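RavA (Legionella pneumophila str. Paris, PDB 6WO6) is a Legionella effector of undefined molecular activity, probably delivered into host cells during infection, and built as an elongated, largely helical protein. Local coordinates at residues E214-I217 and A218-A222; A256-R259 and D260-N264; Q272-S276 and R277-V281. The protein carries 2 engineered substitutions. All coordinates share one frame; numbering follows the deposited sequence.

Interaction 1: residues E214-I217 and A218-A222; sequences ESSI and AGKLA
Ile217 and Leu221 meet along one side of the first turns of helix 214-224, a textbook i to i+4 pairing in an alpha helix. Their branched ends lie side by side and point the same way, with CG2 of Ile217 4.1 Å from CD1 of Leu221. CG2 is anti to the backbone nitrogen of Ile217, and that rotation carries this methyl forward along the helix, toward the next turn. The other branch, CG1, is left to continue away from Leu221. Beyond the pair, Ile217 rests on Leu182 and Ile210 and Leu221 on Pro186, all in loops, while Leu221 also reaches Val251 of helix 246-265, as does Ala218.

The backbone of the same turns illustrates how a helix satisfies its own carbonyls. Ala218 N donates to Glu214 O at 2.9 Å, and the methyl of Ala218 sits over the same oxygen, its CB 3.2 Å away. Leu221 N donates to Ile217 O, also at 2.9 Å, and the side chain of Leu221 covers that acceptor, CG lying 3.3 Å from it.

Ser216 occupies a more open face of the helix. Lys220 N donates to its carbonyl oxygen at an angle of 170°, and the aliphatic start of the lysine passes alongside this carbonyl before the chain bends at chi4 (71°), leaving Lys220 NZ 2.6 Å from Ser216 OG.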
loop_
_atom_site.group_PDB
_atom_site.type_symbol
_atom_site.label_atom_id
_atom_site.label_comp_id
_atom_site.label_asym_id
_atom_site.label_seq_id
_atom_site.Cartn_x
_atom_site.Cartn_y
_atom_site.Cartn_z
ATOM N N GLU A 214 -14.375 3.703 9.285
ATOM C CA GLU A 214 -14.678 2.320 9.636
ATOM C C GLU A 214 -16.129 2.139 10.068
ATOM O O GLU A 214 -16.675 1.040 9.930
ATOM C CB GLU A 214 -13.738 1.835 10.739
ATOM C CG GLU A 214 -12.258 1.903 10.389
ATOM C CD GLU A 214 -11.624 3.211 10.808
ATOM O OE1 GLU A 214 -12.320 4.248 10.774
ATOM O OE2 GLU A 214 -10.433 3.201 11.183
ATOM N N SER A 215 -16.771 3.191 10.584
ATOM C CA SER A 215 -18.179 3.083 10.957
ATOM C C SER A 215 -19.051 2.823 9.733
ATOM O O SER A 215 -19.891 1.913 9.732
ATOM C CB SER A 215 -18.629 4.351 11.679
ATOM O OG SER A 215 -17.928 4.516 12.897
ATOM N N SER A 216 -18.865 3.621 8.678
ATOM C CA SER A 216 -19.651 3.448 7.460
ATOM C C SER A 216 -19.384 2.094 6.813
ATOM O O SER A 216 -20.317 1.407 6.377
ATOM C CB SER A 216 -19.340 4.583 6.483
ATOM O OG SER A 216 -19.811 4.289 5.181
ATOM N N ILE A 217 -18.111 1.701 6.733
ATOM C CA ILE A 217 -17.764 0.414 6.139
ATOM C C ILE A 217 -18.384 -0.719 6.942
ATOM O O ILE A 217 -18.906 -1.684 6.376
ATOM C CB ILE A 217 -16.233 0.266 6.038
ATOM C CG1 ILE A 217 -15.636 1.415 5.228
ATOM C CG2 ILE A 217 -15.858 -1.072 5.418
ATOM C CD1 ILE A 217 -14.134 1.518 5.358
ATOM N N ALA A 218 -18.343 -0.619 8.273
ATOM C CA ALA A 218 -18.907 -1.671 9.111
ATOM C C ALA A 218 -20.417 -1.752 8.950
ATOM O O ALA A 218 -20.984 -2.850 8.920
ATOM C CB ALA A 218 -18.533 -1.434 10.573
ATOM N N GLY A 219 -21.083 -0.601 8.839
ATOM C CA GLY A 219 -22.518 -0.613 8.604
ATOM C C GLY A 219 -22.878 -1.271 7.286
ATOM O O GLY A 219 -23.767 -2.127 7.223
ATOM N N LYS A 220 -22.179 -0.886 6.211
ATOM C CA LYS A 220 -22.446 -1.492 4.909
ATOM C C LYS A 220 -22.108 -2.980 4.898
ATOM O O LYS A 220 -22.800 -3.764 4.240
ATOM C CB LYS A 220 -21.676 -0.760 3.810
ATOM C CG LYS A 220 -22.063 0.703 3.650
ATOM C CD LYS A 220 -21.676 1.228 2.277
ATOM C CE LYS A 220 -21.865 2.732 2.176
ATOM N NZ LYS A 220 -20.844 3.470 2.974
ATOM N N LEU A 221 -21.068 -3.388 5.628
ATOM C CA LEU A 221 -20.743 -4.806 5.725
ATOM C C LEU A 221 -21.856 -5.569 6.429
ATOM O O LEU A 221 -22.343 -6.586 5.923
ATOM C CB LEU A 221 -19.416 -4.996 6.459
ATOM C CG LEU A 221 -18.143 -4.791 5.638
ATOM C CD1 LEU A 221 -16.910 -4.917 6.520
ATOM C CD2 LEU A 221 -18.094 -5.790 4.497
ATOM N N ALA A 222 -22.274 -5.089 7.602
ATOM C CA ALA A 222 -23.360 -5.743 8.325
ATOM C C ALA A 222 -24.632 -5.798 7.493
ATOM O O ALA A 222 -25.411 -6.751 7.614
ATOM C CB ALA A 222 -23.623 -5.023 9.648
#

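Interaction 2: residues A256-R259 and D260-N264; sequences ALRR and DIERN
Glu262 OE2 takes the Arg258 guanidinium at a slant, with Arg258 NE 3.0 Å away in a salt bridge and NH2 of the same arginine at 3.3 Å. The pair is spaced i to i+4 on helix 246-265. Their flat groups stand 69° apart, so the carboxylate is not set coplanar with the guanidinium as in a two-oxygen pairing; OE1 stays farther from NE than OE2 does. Arg258 starts with CG anti to its nitrogen (chi1 159°) and is bent at chi2, which swings NE round to the glutamate. Beneath the bridge the backbone links the same residues, Glu262 N donating to Arg258 O at 2.9 Å. The guanidinium has a further role between helices: NH1 makes weak hydrogen bonds to Ala222 O and Leu223 O, near the end of helix 214-224.

On a neighbouring face, Arg259 and Arg263 run alongside each other. Arg259 NH2 comes 3.5 Å from Arg263 CD, which lies in the plane of the Arg259 guanidinium at its edge, and it is equally close to Arg263 NE.

The buried side is apolar, with Leu257 CG 4.2 Å from Ile261 CD1, and Ile261 also touching Phe291 of helix 290-294. Farther along, where the helix widens into a pi-type turn, Asn264 ND2 donates to Asp260 OD1, almost in its own amide plane.

The two i to i+4 pairs that involve arginine thus differ in their surroundings. The Arg258 cation is partly balanced by Glu262 and by carbonyls that would carry the negative end of a helix dipole, whereas the close approach of Arg259 and Arg263 should cost some electrostatic energy, probably eased by solvent at this exposed surface.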
loop_
_atom_site.group_PDB
_atom_site.type_symbol
_atom_site.label_atom_id
_atom_site.label_comp_id
_atom_site.label_asym_id
_atom_site.label_seq_id
_atom_site.Cartn_x
_atom_site.Cartn_y
_atom_site.Cartn_z
ATOM N N ALA A 256 -22.996 -7.944 15.438
ATOM C CA ALA A 256 -23.728 -8.237 16.668
ATOM C C ALA A 256 -25.032 -7.453 16.740
ATOM O O ALA A 256 -26.062 -7.987 17.168
ATOM C CB ALA A 256 -22.856 -7.932 17.887
ATOM N N LEU A 257 -25.006 -6.183 16.329
ATOM C CA LEU A 257 -26.215 -5.365 16.365
ATOM C C LEU A 257 -27.265 -5.888 15.398
ATOM O O LEU A 257 -28.462 -5.894 15.715
ATOM C CB LEU A 257 -25.885 -3.908 16.047
ATOM C CG LEU A 257 -27.103 -2.995 15.873
ATOM C CD1 LEU A 257 -27.915 -2.925 17.156
ATOM C CD2 LEU A 257 -26.684 -1.608 15.418
ATOM N N ARG A 258 -26.844 -6.315 14.203
ATOM C CA ARG A 258 -27.799 -6.918 13.277
ATOM C C ARG A 258 -28.401 -8.191 13.862
ATOM O O ARG A 258 -29.611 -8.430 13.736
ATOM C CB ARG A 258 -27.134 -7.208 11.933
ATOM C CG ARG A 258 -27.871 -8.252 11.111
ATOM C CD ARG A 258 -27.870 -7.915 9.636
ATOM N NE ARG A 258 -28.432 -9.000 8.839
ATOM C CZ ARG A 258 -28.629 -8.941 7.527
ATOM N NH1 ARG A 258 -28.316 -7.841 6.856
ATOM N NH2 ARG A 258 -29.142 -9.981 6.887
ATOM N N ARG A 259 -27.576 -9.019 14.511
ATOM C CA ARG A 259 -28.110 -10.211 15.166
ATOM C C ARG A 259 -29.128 -9.836 16.238
ATOM O O ARG A 259 -30.178 -10.477 16.364
ATOM C CB ARG A 259 -26.976 -11.038 15.773
ATOM C CG ARG A 259 -27.252 -12.535 15.794
ATOM C CD ARG A 259 -26.485 -13.249 16.897
ATOM N NE ARG A 259 -27.385 -13.721 17.947
ATOM C CZ ARG A 259 -27.048 -14.587 18.900
ATOM N NH1 ARG A 259 -25.819 -15.089 18.942
ATOM N NH2 ARG A 259 -27.943 -14.954 19.809
ATOM N N ASP A 260 -28.827 -8.797 17.020
ATOM C CA ASP A 260 -29.746 -8.333 18.055
ATOM C C ASP A 260 -31.069 -7.880 17.451
ATOM O O ASP A 260 -32.146 -8.232 17.952
ATOM C CB ASP A 260 -29.093 -7.197 18.845
ATOM C CG ASP A 260 -29.759 -6.947 20.183
ATOM O OD1 ASP A 260 -30.672 -7.715 20.559
ATOM O OD2 ASP A 260 -29.360 -5.977 20.862
ATOM N N ILE A 261 -31.005 -7.103 16.368
ATOM C CA ILE A 261 -32.214 -6.640 15.692
ATOM C C ILE A 261 -33.044 -7.826 15.222
ATOM O O ILE A 261 -34.265 -7.872 15.419
ATOM C CB ILE A 261 -31.852 -5.717 14.516
ATOM C CG1 ILE A 261 -31.219 -4.421 15.020
ATOM C CG2 ILE A 261 -33.079 -5.415 13.674
ATOM C CD1 ILE A 261 -30.789 -3.494 13.908
ATOM N N GLU A 262 -32.392 -8.809 14.597
ATOM C CA GLU A 262 -33.138 -9.909 13.996
ATOM C C GLU A 262 -33.702 -10.865 15.045
ATOM O O GLU A 262 -34.769 -11.450 14.831
ATOM C CB GLU A 262 -32.253 -10.654 13.000
ATOM C CG GLU A 262 -32.000 -9.872 11.722
ATOM C CD GLU A 262 -31.030 -10.568 10.785
ATOM O OE1 GLU A 262 -30.266 -11.444 11.248
ATOM O OE2 GLU A 262 -31.031 -10.236 9.579
ATOM N N ARG A 263 -33.023 -11.025 16.179
ATOM C CA ARG A 263 -33.465 -11.976 17.193
ATOM C C ARG A 263 -34.481 -11.368 18.155
ATOM O O ARG A 263 -35.527 -11.970 18.419
ATOM C CB ARG A 263 -32.254 -12.504 17.969
ATOM C CG ARG A 263 -32.542 -13.700 18.868
ATOM C CD ARG A 263 -31.291 -14.121 19.639
ATOM N NE ARG A 263 -31.385 -15.482 20.167
ATOM C CZ ARG A 263 -31.840 -15.792 21.380
ATOM N NH1 ARG A 263 -32.252 -14.837 22.205
ATOM N NH2 ARG A 263 -31.885 -17.060 21.768
ATOM N N ASN A 264 -34.193 -10.179 18.686
ATOM C CA ASN A 264 -35.005 -9.589 19.742
ATOM C C ASN A 264 -35.975 -8.528 19.241
ATOM O O ASN A 264 -37.122 -8.485 19.701
ATOM C CB ASN A 264 -34.098 -8.989 20.821
ATOM C CG ASN A 264 -33.241 -10.039 21.504
ATOM O OD1 ASN A 264 -33.729 -11.105 21.879
ATOM N ND2 ASN A 264 -31.952 -9.747 21.653
#

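Interaction 3: residues Q272-S276 and R277-V281; sequences QFFSS and RDFSV
A type I beta turn from Ser276 to Phe279 leads the chain out of helix 270-275, and two bonds accepted by Ser276 hold it. Phe279 N donates to Ser276 O at 3.2 Å, approaching from well above the carbonyl plane. The serine hydroxyl makes the second bond: Asp278 N donates to Ser276 OG, also at 3.2 Å and nearly straight (170°). A serine or threonine side-chain oxygen accepting from the backbone N two residues on makes an ST turn, here superimposed on the beta turn, so Ser276 supplies an acceptor from both backbone and side chain.

The reversal brings the ring of Phe279 back against the helix, where it joins Phe273 and Phe274 in an aromatic cluster that touches both helix 246-265 and helix 311-327. Phe273 touches Ile261 and Leu265 of the former, and Phe274 reaches Ile317 and Leu321 of the latter. CG of Phe279 stands opposite the backbone N (chi1 -178°), which sends the ring back over the backbone of Phe273 and Phe274. Against Phe273 the ring of Phe279 makes an offset edge-to-face contact, presenting its edge to the other's face, with centroids 5.5 Å apart and planes at 80°. Among the rings, CE1 of Phe279 makes the close approaches, 3.5 Å from Phe273 CE2 and from Phe274 CD1. The Phe274 ring is turned obliquely to it. One face of Phe279 is also covered by the backbone: Phe274 CA lies 4.1 Å from the ring centroid in a CH-pi contact. After the cluster the chain enters helix 281-286, with Ser280 as N-cap, its OG accepting from Leu283 N.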
loop_
_atom_site.group_PDB
_atom_site.type_symbol
_atom_site.label_atom_id
_atom_site.label_comp_id
_atom_site.label_asym_id
_atom_site.label_seq_id
_atom_site.Cartn_x
_atom_site.Cartn_y
_atom_site.Cartn_z
ATOM N N GLN A 272 -37.912 -6.232 24.841
ATOM C CA GLN A 272 -36.630 -6.714 25.347
ATOM C C GLN A 272 -35.460 -6.106 24.585
ATOM O O GLN A 272 -34.364 -5.963 25.139
ATOM C CB GLN A 272 -36.569 -8.239 25.267
ATOM C CG GLN A 272 -37.657 -8.951 26.045
ATOM C CD GLN A 272 -37.586 -10.457 25.885
ATOM O OE1 GLN A 272 -36.842 -10.972 25.047
ATOM N NE2 GLN A 272 -38.362 -11.173 26.692
ATOM N N PHE A 273 -35.668 -5.745 23.317
ATOM C CA PHE A 273 -34.608 -5.089 22.562
ATOM C C PHE A 273 -34.249 -3.740 23.169
ATOM O O PHE A 273 -33.077 -3.345 23.173
ATOM C CB PHE A 273 -35.026 -4.921 21.103
ATOM C CG PHE A 273 -34.026 -4.171 20.273
ATOM C CD1 PHE A 273 -32.893 -4.807 19.786
ATOM C CD2 PHE A 273 -34.213 -2.830 19.979
ATOM C CE1 PHE A 273 -31.966 -4.121 19.018
ATOM C CE2 PHE A 273 -33.289 -2.138 19.214
ATOM C CZ PHE A 273 -32.164 -2.785 18.732
ATOM N N PHE A 274 -35.244 -3.017 23.687
ATOM C CA PHE A 274 -35.016 -1.665 24.182
ATOM C C PHE A 274 -34.688 -1.617 25.666
ATOM O O PHE A 274 -34.030 -0.669 26.112
ATOM C CB PHE A 274 -36.240 -0.791 23.898
ATOM C CG PHE A 274 -36.525 -0.608 22.434
ATOM C CD1 PHE A 274 -35.902 0.403 21.714
ATOM C CD2 PHE A 274 -37.412 -1.444 21.775
ATOM C CE1 PHE A 274 -36.156 0.579 20.363
ATOM C CE2 PHE A 274 -37.673 -1.275 20.425
ATOM C CZ PHE A 274 -37.041 -0.260 19.718
ATOM N N SER A 275 -35.121 -2.609 26.443
ATOM C CA SER A 275 -34.881 -2.626 27.880
ATOM C C SER A 275 -33.659 -3.443 28.275
ATOM O O SER A 275 -33.328 -3.496 29.464
ATOM C CB SER A 275 -36.113 -3.162 28.616
ATOM O OG SER A 275 -36.332 -4.528 28.313
ATOM N N SER A 276 -32.984 -4.076 27.319
ATOM C CA SER A 276 -31.824 -4.892 27.640
ATOM C C SER A 276 -30.621 -4.022 27.985
ATOM O O SER A 276 -30.515 -2.869 27.562
ATOM C CB SER A 276 -31.480 -5.813 26.471
ATOM O OG SER A 276 -30.234 -6.451 26.679
ATOM N N ARG A 277 -29.704 -4.595 28.768
ATOM C CA ARG A 277 -28.469 -3.897 29.104
ATOM C C ARG A 277 -27.577 -3.691 27.886
ATOM O O ARG A 277 -26.688 -2.833 27.921
ATOM C CB ARG A 277 -27.713 -4.667 30.187
ATOM C CG ARG A 277 -27.296 -6.066 29.761
ATOM C CD ARG A 277 -27.768 -7.119 30.751
ATOM N NE ARG A 277 -27.534 -8.473 30.255
ATOM C CZ ARG A 277 -28.464 -9.234 29.685
ATOM N NH1 ARG A 277 -28.155 -10.453 29.261
ATOM N NH2 ARG A 277 -29.704 -8.782 29.541
ATOM N N ASP A 278 -27.796 -4.456 26.815
ATOM C CA ASP A 278 -27.023 -4.316 25.587
ATOM C C ASP A 278 -27.524 -3.192 24.692
ATOM O O ASP A 278 -26.879 -2.897 23.679
ATOM C CB ASP A 278 -27.041 -5.628 24.797
ATOM C CG ASP A 278 -26.470 -6.794 25.581
ATOM O OD1 ASP A 278 -26.001 -6.580 26.718
ATOM O OD2 ASP A 278 -26.494 -7.929 25.060
ATOM N N PHE A 279 -28.649 -2.564 25.027
ATOM C CA PHE A 279 -29.207 -1.525 24.178
ATOM C C PHE A 279 -28.406 -0.238 24.309
ATOM O O PHE A 279 -28.030 0.169 25.412
ATOM C CB PHE A 279 -30.672 -1.259 24.523
ATOM C CG PHE A 279 -31.322 -0.231 23.635
ATOM C CD1 PHE A 279 -31.796 -0.583 22.381
ATOM C CD2 PHE A 279 -31.453 1.087 24.049
ATOM C CE1 PHE A 279 -32.394 0.359 21.556
ATOM C CE2 PHE A 279 -32.050 2.035 23.226
ATOM C CZ PHE A 279 -32.520 1.669 21.978
ATOM N N SER A 280 -28.153 0.401 23.170
ATOM C CA SER A 280 -27.403 1.650 23.131
ATOM C C SER A 280 -27.945 2.495 21.990
ATOM O O SER A 280 -27.974 2.037 20.845
ATOM C CB SER A 280 -25.907 1.389 22.944
ATOM O OG SER A 280 -25.197 2.603 22.770
ATOM N N VAL A 281 -28.380 3.716 22.304
ATOM C CA VAL A 281 -28.792 4.639 21.251
ATOM C C VAL A 281 -27.597 5.017 20.387
ATOM O O VAL A 281 -27.714 5.149 19.163
ATOM C CB VAL A 281 -29.471 5.879 21.859
ATOM C CG1 VAL A 281 -29.914 6.837 20.766
ATOM C CG2 VAL A 281 -30.656 5.468 22.716
#

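How the interactions relate
The three contacts come in series along the chain, all on the same side of its centre, and step outward from it, their centres lying about 21, 35 and 40 Å away. Interaction 1 is on helix 214-224 and interaction 2 on helix 246-265, with centres about 15 Å apart; they meet where Arg258 reaches the carbonyl of Ala222. Interaction 3 follows at the end of helix 270-275, about 11 Å from interaction 2, which it meets through Phe273 packed against Asp260 and Ile261. Interactions 1 and 3 do not touch, their nearest atoms being about 12 Å apart. Helix 246-265 therefore lies between the other two and contacts both, in a protein that is elongated overall.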